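Local coordinates for protein CymD (Pseudomonas putida, PDB 6Z34) that probably carries monoaromatic hydrocarbons across the outer membrane as a channel of the FadL family, by lateral diffusion, at residues 26-38 with 88-101. Residues are numbered along the deposited sequence; the frame is centred on the assembly and turned at random.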
loop_
_atom_site.group_PDB
_atom_site.type_symbol
_atom_site.label_atom_id
_atom_site.label_comp_id
_atom_site.label_asym_id
_atom_site.label_seq_id
_atom_site.Cartn_x
_atom_site.Cartn_y
_atom_site.Cartn_z
ATOM N N GLY A 26 4.242 -7.498 -16.040
ATOM C CA GLY A 26 5.435 -6.725 -16.329
ATOM C C GLY A 26 6.346 -6.588 -15.117
ATOM O O GLY A 26 6.335 -7.410 -14.194
ATOM N N ALA A 27 7.142 -5.515 -15.121
ATOM C CA ALA A 27 8.116 -5.305 -14.056
ATOM C C ALA A 27 7.478 -5.195 -12.682
ATOM O O ALA A 27 8.135 -5.495 -11.679
ATOM C CB ALA A 27 8.910 -4.026 -14.314
ATOM N N GLN A 28 6.223 -4.751 -12.605
ATOM C CA GLN A 28 5.538 -4.681 -11.318
ATOM C C GLN A 28 5.426 -6.036 -10.632
ATOM O O GLN A 28 5.114 -6.073 -9.434
ATOM C CB GLN A 28 4.159 -4.060 -11.510
ATOM C CG GLN A 28 4.238 -2.592 -11.899
ATOM C CD GLN A 28 4.393 -2.394 -13.388
ATOM O OE1 GLN A 28 4.745 -3.330 -14.122
ATOM N NE2 GLN A 28 4.136 -1.178 -13.850
ATOM N N GLY A 29 5.715 -7.144 -11.337
ATOM C CA GLY A 29 5.735 -8.440 -10.681
ATOM C C GLY A 29 6.665 -8.473 -9.484
ATOM O O GLY A 29 6.437 -9.227 -8.536
ATOM N N MET A 30 7.724 -7.667 -9.511
ATOM C CA MET A 30 8.578 -7.402 -8.357
ATOM C C MET A 30 7.777 -7.210 -7.067
ATOM O O MET A 30 8.220 -7.595 -5.973
ATOM C CB MET A 30 9.417 -6.135 -8.615
ATOM C CG MET A 30 10.790 -6.400 -9.142
ATOM S SD MET A 30 11.837 -4.961 -9.437
ATOM C CE MET A 30 10.781 -3.896 -10.389
ATOM N N MET A 31 6.612 -6.578 -7.180
ATOM C CA MET A 31 5.814 -6.230 -6.014
ATOM C C MET A 31 4.570 -7.085 -5.891
ATOM O O MET A 31 3.727 -6.796 -5.044
ATOM C CB MET A 31 5.412 -4.757 -6.054
ATOM C CG MET A 31 6.575 -3.785 -5.881
ATOM S SD MET A 31 7.375 -3.883 -4.259
ATOM C CE MET A 31 5.965 -3.891 -3.188
ATOM N N LEU A 32 4.412 -8.109 -6.730
ATOM C CA LEU A 32 3.264 -8.998 -6.583
ATOM C C LEU A 32 3.785 -10.420 -6.494
ATOM O O LEU A 32 4.125 -10.903 -5.402
ATOM C CB LEU A 32 2.267 -8.840 -7.729
ATOM C CG LEU A 32 0.844 -9.216 -7.284
ATOM C CD1 LEU A 32 -0.179 -8.337 -7.985
ATOM C CD2 LEU A 32 0.513 -10.693 -7.482
ATOM N N ASN A 33 3.887 -11.092 -7.635
ATOM C CA ASN A 33 4.535 -12.400 -7.673
ATOM C C ASN A 33 5.764 -12.263 -8.556
ATOM O O ASN A 33 5.655 -12.243 -9.798
ATOM C CB ASN A 33 3.598 -13.501 -8.169
ATOM C CG ASN A 33 4.265 -14.892 -8.164
ATOM O OD1 ASN A 33 5.396 -15.069 -7.663
ATOM N ND2 ASN A 33 3.565 -15.883 -8.718
ATOM N N PRO A 34 6.948 -12.132 -7.963
ATOM C CA PRO A 34 8.161 -11.971 -8.774
ATOM C C PRO A 34 8.452 -13.156 -9.683
ATOM O O PRO A 34 9.219 -12.999 -10.638
ATOM C CB PRO A 34 9.267 -11.773 -7.724
ATOM C CG PRO A 34 8.647 -12.098 -6.399
ATOM C CD PRO A 34 7.186 -11.913 -6.527
ATOM N N ALA A 35 7.845 -14.326 -9.455
ATOM C CA ALA A 35 8.045 -15.430 -10.392
ATOM C C ALA A 35 7.554 -15.065 -11.784
ATOM O O ALA A 35 8.055 -15.613 -12.774
ATOM C CB ALA A 35 7.343 -16.701 -9.904
ATOM N N THR A 36 6.615 -14.106 -11.894
ATOM C CA THR A 36 6.090 -13.780 -13.222
ATOM C C THR A 36 7.096 -13.022 -14.080
ATOM O O THR A 36 6.872 -12.884 -15.287
ATOM C CB THR A 36 4.799 -12.962 -13.145
ATOM O OG1 THR A 36 5.026 -11.757 -12.412
ATOM C CG2 THR A 36 3.627 -13.804 -12.516
ATOM N N LEU A 37 8.184 -12.520 -13.486
ATOM C CA LEU A 37 9.194 -11.814 -14.259
ATOM C C LEU A 37 9.870 -12.702 -15.290
ATOM O O LEU A 37 10.353 -12.183 -16.298
ATOM C CB LEU A 37 10.247 -11.227 -13.332
ATOM C CG LEU A 37 9.695 -10.244 -12.315
ATOM C CD1 LEU A 37 10.772 -9.946 -11.290
ATOM C CD2 LEU A 37 9.205 -8.997 -13.048
ATOM N N THR A 38 9.901 -14.024 -15.084
ATOM C CA THR A 38 10.425 -14.897 -16.137
ATOM C C THR A 38 9.575 -14.867 -17.405
ATOM O O THR A 38 10.053 -15.323 -18.448
ATOM C CB THR A 38 10.587 -16.350 -15.642
ATOM O OG1 THR A 38 9.321 -16.908 -15.250
ATOM C CG2 THR A 38 11.542 -16.401 -14.482
ATOM N N VAL A 88 14.586 -3.842 -14.845
ATOM C CA VAL A 88 14.589 -5.299 -14.852
ATOM C C VAL A 88 15.537 -5.799 -15.941
ATOM O O VAL A 88 15.428 -5.390 -17.101
ATOM C CB VAL A 88 13.166 -5.863 -15.067
ATOM C CG1 VAL A 88 13.210 -7.377 -15.278
ATOM C CG2 VAL A 88 12.270 -5.511 -13.882
ATOM N N TRP A 89 16.445 -6.696 -15.568
ATOM C CA TRP A 89 17.288 -7.418 -16.513
ATOM C C TRP A 89 16.776 -8.853 -16.666
ATOM O O TRP A 89 16.539 -9.549 -15.667
ATOM C CB TRP A 89 18.738 -7.395 -16.023
ATOM C CG TRP A 89 19.679 -8.184 -16.850
ATOM C CD1 TRP A 89 20.393 -7.737 -17.927
ATOM C CD2 TRP A 89 20.048 -9.562 -16.665
ATOM N NE1 TRP A 89 21.172 -8.752 -18.425
ATOM C CE2 TRP A 89 20.975 -9.885 -17.683
ATOM C CE3 TRP A 89 19.683 -10.552 -15.749
ATOM C CZ2 TRP A 89 21.537 -11.160 -17.812
ATOM C CZ3 TRP A 89 20.253 -11.829 -15.876
ATOM C CH2 TRP A 89 21.165 -12.115 -16.902
ATOM N N ARG A 90 16.595 -9.287 -17.915
ATOM C CA ARG A 90 16.124 -10.632 -18.253
ATOM C C ARG A 90 17.134 -11.282 -19.183
ATOM O O ARG A 90 17.309 -10.826 -20.315
ATOM C CB ARG A 90 14.752 -10.591 -18.930
ATOM C CG ARG A 90 13.586 -10.979 -18.041
ATOM C CD ARG A 90 13.450 -12.491 -17.958
ATOM N NE ARG A 90 12.888 -13.075 -19.160
ATOM C CZ ARG A 90 13.023 -14.359 -19.483
ATOM N NH1 ARG A 90 12.481 -14.833 -20.599
ATOM N NH2 ARG A 90 13.702 -15.163 -18.672
ATOM N N GLY A 91 17.771 -12.352 -18.734
ATOM C CA GLY A 91 18.623 -13.143 -19.610
ATOM C C GLY A 91 18.606 -14.617 -19.256
ATOM O O GLY A 91 18.667 -15.000 -18.086
ATOM N N GLU A 92 18.570 -15.448 -20.298
ATOM C CA GLU A 92 18.566 -16.898 -20.133
ATOM C C GLU A 92 17.423 -17.256 -19.193
ATOM O O GLU A 92 16.268 -16.923 -19.483
ATOM C CB GLU A 92 19.928 -17.394 -19.624
ATOM C CG GLU A 92 20.089 -18.930 -19.429
ATOM C CD GLU A 92 20.334 -19.316 -17.970
ATOM O OE1 GLU A 92 20.747 -20.465 -17.699
ATOM O OE2 GLU A 92 20.128 -18.456 -17.092
ATOM N N ARG A 93 17.730 -17.882 -18.050
ATOM C CA ARG A 93 16.732 -18.364 -17.093
ATOM C C ARG A 93 16.471 -17.400 -15.952
ATOM O O ARG A 93 15.620 -17.688 -15.112
ATOM C CB ARG A 93 17.174 -19.699 -16.487
ATOM C CG ARG A 93 17.216 -20.864 -17.468
ATOM C CD ARG A 93 18.034 -22.027 -16.892
ATOM N NE ARG A 93 17.217 -23.163 -16.488
ATOM C CZ ARG A 93 17.066 -24.268 -17.198
ATOM N NH1 ARG A 93 17.665 -24.397 -18.362
ATOM N NH2 ARG A 93 16.302 -25.246 -16.744
ATOM N N TYR A 94 17.203 -16.291 -15.870
ATOM C CA TYR A 94 17.137 -15.420 -14.711
ATOM C C TYR A 94 16.471 -14.106 -15.077
ATOM O O TYR A 94 16.521 -13.658 -16.231
ATOM C CB TYR A 94 18.524 -15.114 -14.136
ATOM C CG TYR A 94 19.205 -16.284 -13.456
ATOM C CD1 TYR A 94 19.895 -17.243 -14.195
ATOM C CD2 TYR A 94 19.184 -16.411 -12.074
ATOM C CE1 TYR A 94 20.530 -18.311 -13.560
ATOM C CE2 TYR A 94 19.804 -17.466 -11.435
ATOM C CZ TYR A 94 20.470 -18.414 -12.171
ATOM O OH TYR A 94 21.099 -19.447 -11.508
ATOM N N ALA A 95 15.834 -13.511 -14.069
ATOM C CA ALA A 95 15.418 -12.123 -14.085
ATOM C C ALA A 95 15.965 -11.476 -12.829
ATOM O O ALA A 95 15.951 -12.094 -11.763
ATOM C CB ALA A 95 13.909 -11.981 -14.115
ATOM N N LEU A 96 16.489 -10.250 -12.974
ATOM C CA LEU A 96 16.976 -9.434 -11.868
ATOM C C LEU A 96 16.284 -8.090 -11.942
ATOM O O LEU A 96 16.155 -7.508 -13.025
ATOM C CB LEU A 96 18.474 -9.202 -11.915
ATOM C CG LEU A 96 19.328 -10.465 -11.995
ATOM C CD1 LEU A 96 20.773 -10.075 -12.337
ATOM C CD2 LEU A 96 19.255 -11.239 -10.700
ATOM N N GLY A 97 15.843 -7.599 -10.797
ATOM C CA GLY A 97 15.050 -6.389 -10.770
ATOM C C GLY A 97 15.343 -5.562 -9.544
ATOM O O GLY A 97 15.722 -6.075 -8.487
ATOM N N VAL A 98 15.141 -4.264 -9.699
ATOM C CA VAL A 98 15.095 -3.342 -8.579
ATOM C C VAL A 98 14.107 -2.252 -8.962
ATOM O O VAL A 98 13.871 -1.997 -10.145
ATOM C CB VAL A 98 16.501 -2.777 -8.251
ATOM C CG1 VAL A 98 17.020 -1.983 -9.416
ATOM C CG2 VAL A 98 16.464 -1.906 -6.968
ATOM N N GLY A 99 13.522 -1.606 -7.963
ATOM C CA GLY A 99 12.638 -0.498 -8.259
ATOM C C GLY A 99 12.302 0.311 -7.024
ATOM O O GLY A 99 12.844 0.095 -5.937
ATOM N N ALA A 100 11.410 1.269 -7.220
ATOM C CA ALA A 100 10.921 2.104 -6.128
ATOM C C ALA A 100 9.439 2.301 -6.365
ATOM O O ALA A 100 9.050 2.882 -7.386
ATOM C CB ALA A 100 11.647 3.440 -6.057
ATOM N N PHE A 101 8.632 1.797 -5.431
ATOM C CA PHE A 101 7.184 1.780 -5.533
ATOM C C PHE A 101 6.623 2.535 -4.335
ATOM O O PHE A 101 6.863 2.153 -3.184
ATOM C CB PHE A 101 6.653 0.344 -5.565
ATOM C CG PHE A 101 7.069 -0.423 -6.775
ATOM C CD1 PHE A 101 8.315 -1.025 -6.842
ATOM C CD2 PHE A 101 6.216 -0.540 -7.862
ATOM C CE1 PHE A 101 8.700 -1.734 -7.980
ATOM C CE2 PHE A 101 6.603 -1.257 -9.002
ATOM C CZ PHE A 101 7.846 -1.838 -9.054
#
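Val88 opens the contact: its CG2 branch touches Ala27 CB at 3.7 Å and lies a little farther from the Met30 methyl. Two residues on, Arg90 runs along the last turn of the 26-38 segment. Its CD passes Leu37 O at 3.5 Å, and bends at chi2 and chi3 fold the chain back so that the guanidinium lies flat beneath Thr38 O, which stands 3.2 Å above the centre of its plane. From over the face, Thr38 O meets NH1 at a poor angle for a hydrogen bond; Arg90 NE is hydrogen-bonded to Met40 O, just beyond the segment. The chain then reverses through a type II' turn, Gly91 to Tyr94, the hairpin joining two neighbouring strands of the FadL-type barrel. The 26-38 segment, with its two short 3-10 turns, belongs to the N-terminal plug inside that barrel, and alternate residues of the returning strand face it. Ala95 CB meets Leu37 CB at 3.8 Å. At Gly97 no side chain intervenes, and Met30 SD settles on the bare backbone, 3.4 Å from Val98 N. A bend at chi3 (-50°) carries the Met30 methyl on to the edge of the Phe101 ring, in the ring plane, with CE 3.8 Å from CZ. Phe101 buries more surface than any other residue here. Met31 CG sits over one face of its ring, 3.5 Å from the centroid and 14° off the normal, a CH-pi contact; Met31 SD follows obliquely as a Met-aromatic partner. At the ring's edge, Gln28 CG comes within 4.0 Å of Phe101 CE2.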